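PDB 5E7P: cell division control protein Cdc48 from Mycobacterium smegmatis, which is a AAA ATPase of the Cdc48 family that probably binds and hydrolyses ATP, with ADP bound at two nucleotide sites. Local coordinates for residues Y108-V113 against P193-S198; A330-G335 against L347-L352. One frame throughout, in Å; residues are numbered along the deposited sequence.

Contact 1 of 2, residues Y108-V113 against P193-S198; sequences YGARSV and PNSVVS
S112 pairs with V196 and V113 with V197 in parallel register; the N of V113 donates to the O of V196 at 2.9 Å. The donor stands almost straight out from that carbonyl (C=O...N 166°). V113 returns its own O to the N of S198 at 3.2 Å, so both its backbone polar atoms are spent on residues flanking V197, as a parallel ladder requires. The R111 O takes the N of V196 at 3.2 Å, with the donor 38° above the carbonyl plane and not on a lone pair. Water 2 also donates to R111 O and bridges it to the O of N194, giving two acceptors one shared donor molecule. Before the paired residues, water 1 links the O of A110 to OD1 of N194, lying 2.7 Å from that OD1. The other end of this amide, ND2, is taken by D329. S195 OG also turns to the O of A110, but the modelled separation is too short to be trusted; the same OG bonds to the N of Q192. Beside these bonds, CG1 of V196 sits between its backbone N and carbonyl carbon (chi1 55°), within 3.6 Å of CB of S112 on their common sheet face; V196 also packs on helix 294-299. The guanidinium of R111 makes a salt bridge with D184. Strand 196-199 is an outer strand, within this chain, of a four-stranded sheet, and P193 just before it touches ADP. Chemically, backbone bonds secure the paired strands, while water carries polar links just before their pairing, near the nucleotide.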
loop_
_atom_site.group_PDB
_atom_site.type_symbol
_atom_site.label_atom_id
_atom_site.label_comp_id
_atom_site.label_asym_id
_atom_site.label_seq_id
_atom_site.Cartn_x
_atom_site.Cartn_y
_atom_site.Cartn_z
ATOM N N TYR A 108 -8.647 -6.573 -6.779
ATOM C CA TYR A 108 -8.387 -7.005 -5.412
ATOM C C TYR A 108 -7.010 -7.642 -5.303
ATOM O O TYR A 108 -6.448 -8.107 -6.296
ATOM C CB TYR A 108 -9.451 -8.005 -4.954
ATOM C CG TYR A 108 -10.834 -7.411 -4.797
ATOM C CD1 TYR A 108 -11.192 -6.736 -3.635
ATOM C CD2 TYR A 108 -11.781 -7.525 -5.809
ATOM C CE1 TYR A 108 -12.450 -6.190 -3.485
ATOM C CE2 TYR A 108 -13.043 -6.983 -5.666
ATOM C CZ TYR A 108 -13.372 -6.316 -4.501
ATOM O OH TYR A 108 -14.627 -5.770 -4.348
ATOM N N GLY A 109 -6.463 -7.653 -4.094
ATOM C CA GLY A 109 -5.257 -8.411 -3.831
ATOM C C GLY A 109 -5.567 -9.891 -3.974
ATOM O O GLY A 109 -6.526 -10.393 -3.382
ATOM N N ALA A 110 -4.765 -10.588 -4.772
ATOM C CA ALA A 110 -4.970 -12.012 -5.014
ATOM C C ALA A 110 -4.730 -12.839 -3.761
ATOM O O ALA A 110 -3.729 -12.658 -3.069
ATOM C CB ALA A 110 -4.053 -12.492 -6.124
ATOM N N ARG A 111 -5.656 -13.747 -3.467
ATOM C CA ARG A 111 -5.395 -14.768 -2.467
ATOM C C ARG A 111 -4.432 -15.750 -3.105
ATOM O O ARG A 111 -3.435 -16.146 -2.501
ATOM C CB ARG A 111 -6.680 -15.482 -2.050
ATOM C CG ARG A 111 -7.680 -14.593 -1.337
ATOM C CD ARG A 111 -8.879 -15.391 -0.844
ATOM N NE ARG A 111 -10.007 -14.521 -0.519
ATOM C CZ ARG A 111 -11.015 -14.262 -1.348
ATOM N NH1 ARG A 111 -11.997 -13.454 -0.970
ATOM N NH2 ARG A 111 -11.044 -14.815 -2.552
ATOM N N SER A 112 -4.733 -16.125 -4.343
ATOM C CA SER A 112 -3.865 -17.011 -5.107
ATOM C C SER A 112 -3.941 -16.689 -6.591
ATOM O O SER A 112 -4.902 -16.081 -7.055
ATOM C CB SER A 112 -4.248 -18.477 -4.886
ATOM O OG SER A 112 -5.443 -18.802 -5.574
ATOM N N VAL A 113 -2.908 -17.089 -7.323
ATOM C CA VAL A 113 -2.910 -17.035 -8.779
ATOM C C VAL A 113 -2.236 -18.298 -9.288
ATOM O O VAL A 113 -1.072 -18.549 -8.978
ATOM C CB VAL A 113 -2.131 -15.824 -9.326
ATOM C CG1 VAL A 113 -2.011 -15.921 -10.841
ATOM C CG2 VAL A 113 -2.795 -14.517 -8.923
ATOM N N PRO A 193 2.388 -9.339 -1.633
ATOM C CA PRO A 193 3.259 -10.181 -0.805
ATOM C C PRO A 193 2.494 -11.269 -0.045
ATOM O O PRO A 193 3.056 -12.327 0.226
ATOM C CB PRO A 193 3.862 -9.183 0.179
ATOM C CG PRO A 193 3.864 -7.891 -0.564
ATOM C CD PRO A 193 2.618 -7.902 -1.393
ATOM N N ASN A 194 1.234 -11.012 0.291
ATOM C CA ASN A 194 0.409 -12.007 0.973
ATOM C C ASN A 194 -0.351 -12.907 -0.001
ATOM O O ASN A 194 -1.244 -13.653 0.393
ATOM C CB ASN A 194 -0.558 -11.341 1.961
ATOM C CG ASN A 194 -1.466 -10.321 1.298
ATOM O OD1 ASN A 194 -1.473 -10.180 0.078
ATOM N ND2 ASN A 194 -2.243 -9.608 2.106
ATOM N N SER A 195 0.003 -12.825 -1.279
ATOM C CA SER A 195 -0.571 -13.710 -2.280
ATOM C C SER A 195 0.279 -14.963 -2.387
ATOM O O SER A 195 1.421 -14.986 -1.932
ATOM C CB SER A 195 -0.633 -13.019 -3.644
ATOM O OG SER A 195 -1.490 -11.892 -3.614
ATOM N N VAL A 196 -0.283 -16.007 -2.983
ATOM C CA VAL A 196 0.500 -17.181 -3.338
ATOM C C VAL A 196 0.399 -17.422 -4.841
ATOM O O VAL A 196 -0.689 -17.390 -5.413
ATOM C CB VAL A 196 0.072 -18.436 -2.534
ATOM C CG1 VAL A 196 -1.421 -18.708 -2.682
ATOM C CG2 VAL A 196 0.891 -19.649 -2.955
ATOM N N VAL A 197 1.540 -17.630 -5.487
ATOM C CA VAL A 197 1.558 -17.891 -6.921
ATOM C C VAL A 197 2.151 -19.266 -7.188
ATOM O O VAL A 197 3.357 -19.462 -7.060
ATOM C CB VAL A 197 2.369 -16.826 -7.679
ATOM C CG1 VAL A 197 2.281 -17.062 -9.179
ATOM C CG2 VAL A 197 1.871 -15.434 -7.327
ATOM N N SER A 198 1.297 -20.216 -7.559
ATOM C CA SER A 198 1.713 -21.609 -7.694
ATOM C C SER A 198 1.434 -22.180 -9.081
ATOM O O SER A 198 0.604 -21.659 -9.826
ATOM C CB SER A 198 1.031 -22.469 -6.627
ATOM O OG SER A 198 -0.372 -22.267 -6.637
HETATM O O HOH W 1 -3.756 -10.354 -1.356
HETATM O O HOH W 2 -2.789 -15.516 -0.000
#

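Contact 2 of 2, residues A330-G335 against L347-L352; sequences ALLPAG and LILAEL
In the first AAA module, the loop that follows the Walker B strand, 321-326, packs here on helix 344-356, the next helix in the chain. L332 carries most of the contact, dividing its two methyls among three helix residues. CD1 lies 3.8 Å from CD2 of L349, and it also meets, tip to tip at 4.0 Å, CD1 of L352, one helical turn beyond I348. CD2 takes the other side, 4.1 Å from CG2 of I348, the two side chains running past each other in opposite senses. L331 adds a second touch, its CD1 reaching CD1 of I348 at 4.0 Å. Its CG is anti to the backbone N (chi1 170°), beside the carbonyl carbon. The L331 and I348 side chains cross at a slant. I348 therefore meets both leucines, L332 through CG2 and L331 through CD1. Further apolar cover comes from outside the segments: L352 leans on L323 and I325 of the strand, L331 on I325 and on V297 of helix 294-299. All five touching residues are buried and every contact is methyl to methyl, so the loop is held to the helix by dispersion and exclusion of water, while backbone hydrogen bonds of L332 and A334 go to D374 and N372.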
loop_
_atom_site.group_PDB
_atom_site.type_symbol
_atom_site.label_atom_id
_atom_site.label_comp_id
_atom_site.label_asym_id
_atom_site.label_seq_id
_atom_site.Cartn_x
_atom_site.Cartn_y
_atom_site.Cartn_z
ATOM N N ALA A 330 -2.981 -14.226 5.487
ATOM C CA ALA A 330 -3.450 -15.202 4.511
ATOM C C ALA A 330 -3.762 -16.534 5.191
ATOM O O ALA A 330 -4.612 -17.293 4.728
ATOM C CB ALA A 330 -2.415 -15.397 3.419
ATOM N N LEU A 331 -3.069 -16.807 6.294
ATOM C CA LEU A 331 -3.282 -18.027 7.067
ATOM C C LEU A 331 -4.369 -17.850 8.128
ATOM O O LEU A 331 -5.161 -18.759 8.372
ATOM C CB LEU A 331 -1.973 -18.476 7.722
ATOM C CG LEU A 331 -2.029 -19.606 8.755
ATOM C CD1 LEU A 331 -2.506 -20.903 8.123
ATOM C CD2 LEU A 331 -0.667 -19.798 9.412
ATOM N N LEU A 332 -4.401 -16.680 8.759
ATOM C CA LEU A 332 -5.416 -16.387 9.771
ATOM C C LEU A 332 -6.172 -15.093 9.468
ATOM O O LEU A 332 -5.987 -14.093 10.155
ATOM C CB LEU A 332 -4.785 -16.306 11.163
ATOM C CG LEU A 332 -4.254 -17.607 11.769
ATOM C CD1 LEU A 332 -3.541 -17.335 13.077
ATOM C CD2 LEU A 332 -5.388 -18.594 11.983
ATOM N N PRO A 333 -7.048 -15.121 8.451
ATOM C CA PRO A 333 -7.800 -13.931 8.035
ATOM C C PRO A 333 -8.765 -13.474 9.124
ATOM O O PRO A 333 -9.302 -14.306 9.850
ATOM C CB PRO A 333 -8.590 -14.416 6.809
ATOM C CG PRO A 333 -7.994 -15.753 6.442
ATOM C CD PRO A 333 -7.470 -16.323 7.712
ATOM N N ALA A 334 -8.988 -12.171 9.228
ATOM C CA ALA A 334 -9.829 -11.623 10.284
ATOM C C ALA A 334 -11.300 -11.991 10.128
ATOM O O ALA A 334 -11.985 -12.255 11.116
ATOM C CB ALA A 334 -9.669 -10.122 10.358
ATOM N N GLY A 335 -11.788 -11.995 8.892
ATOM C CA GLY A 335 -13.173 -12.342 8.628
ATOM C C GLY A 335 -14.127 -11.168 8.750
ATOM O O GLY A 335 -13.921 -10.271 9.565
ATOM N N LEU A 347 -8.036 -24.269 16.031
ATOM C CA LEU A 347 -7.004 -25.275 16.269
ATOM C C LEU A 347 -5.611 -24.764 15.909
ATOM O O LEU A 347 -4.625 -25.094 16.576
ATOM C CB LEU A 347 -7.314 -26.563 15.504
ATOM C CG LEU A 347 -8.561 -27.316 15.976
ATOM C CD1 LEU A 347 -8.742 -28.603 15.196
ATOM C CD2 LEU A 347 -8.481 -27.601 17.464
ATOM N N ILE A 348 -5.532 -23.963 14.850
ATOM C CA ILE A 348 -4.265 -23.365 14.453
ATOM C C ILE A 348 -3.760 -22.426 15.546
ATOM O O ILE A 348 -2.578 -22.442 15.894
ATOM C CB ILE A 348 -4.384 -22.609 13.116
ATOM C CG1 ILE A 348 -4.714 -23.588 11.990
ATOM C CG2 ILE A 348 -3.093 -21.876 12.800
ATOM C CD1 ILE A 348 -4.876 -22.929 10.640
ATOM N N LEU A 349 -4.669 -21.625 16.096
ATOM C CA LEU A 349 -4.340 -20.710 17.187
ATOM C C LEU A 349 -3.904 -21.458 18.447
ATOM O O LEU A 349 -3.049 -20.988 19.197
ATOM C CB LEU A 349 -5.527 -19.791 17.494
ATOM C CG LEU A 349 -5.803 -18.688 16.464
ATOM C CD1 LEU A 349 -7.242 -18.213 16.545
ATOM C CD2 LEU A 349 -4.857 -17.516 16.652
ATOM N N ALA A 350 -4.493 -22.627 18.672
ATOM C CA ALA A 350 -4.147 -23.449 19.825
ATOM C C ALA A 350 -2.713 -23.953 19.727
ATOM O O ALA A 350 -2.022 -24.062 20.736
ATOM C CB ALA A 350 -5.112 -24.614 19.959
ATOM N N GLU A 351 -2.274 -24.259 18.508
ATOM C CA GLU A 351 -0.897 -24.683 18.273
ATOM C C GLU A 351 0.092 -23.540 18.506
ATOM O O GLU A 351 1.121 -23.728 19.158
ATOM C CB GLU A 351 -0.731 -25.249 16.860
ATOM C CG GLU A 351 -1.266 -26.660 16.696
ATOM C CD GLU A 351 -0.563 -27.661 17.602
ATOM O OE1 GLU A 351 0.687 -27.690 17.612
ATOM O OE2 GLU A 351 -1.261 -28.417 18.311
ATOM N N LEU A 352 -0.223 -22.361 17.970
ATOM C CA LEU A 352 0.602 -21.173 18.174
ATOM C C LEU A 352 0.696 -20.829 19.656
ATOM O O LEU A 352 1.773 -20.528 20.165
ATOM C CB LEU A 352 0.032 -19.971 17.413
ATOM C CG LEU A 352 -0.030 -20.017 15.884
ATOM C CD1 LEU A 352 -0.495 -18.670 15.335
ATOM C CD2 LEU A 352 1.315 -20.414 15.287
#

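Contact 1 closes along the chain before contact 2 opens, 131 residues separating S198 from A330, yet their centres lie only 18 Å apart. They meet directly where the O of N194 packs 3.7 Å from CB of A330. The residue before A330, D329, accepts the amide of N194. Helix 294-299 serves both: V196 and A330 share P295, and L331 rests on V297. Contact 1 belongs to a small four-stranded sheet that includes strands 112-116 and 196-199, whereas contact 2 lies in the AAA module, beside its 321-326 strand. The turn leading into strand 196-199, with P193 touching ADP, thus joins the small sheet to the loop after strand 321-326 through N194, D329 and A330.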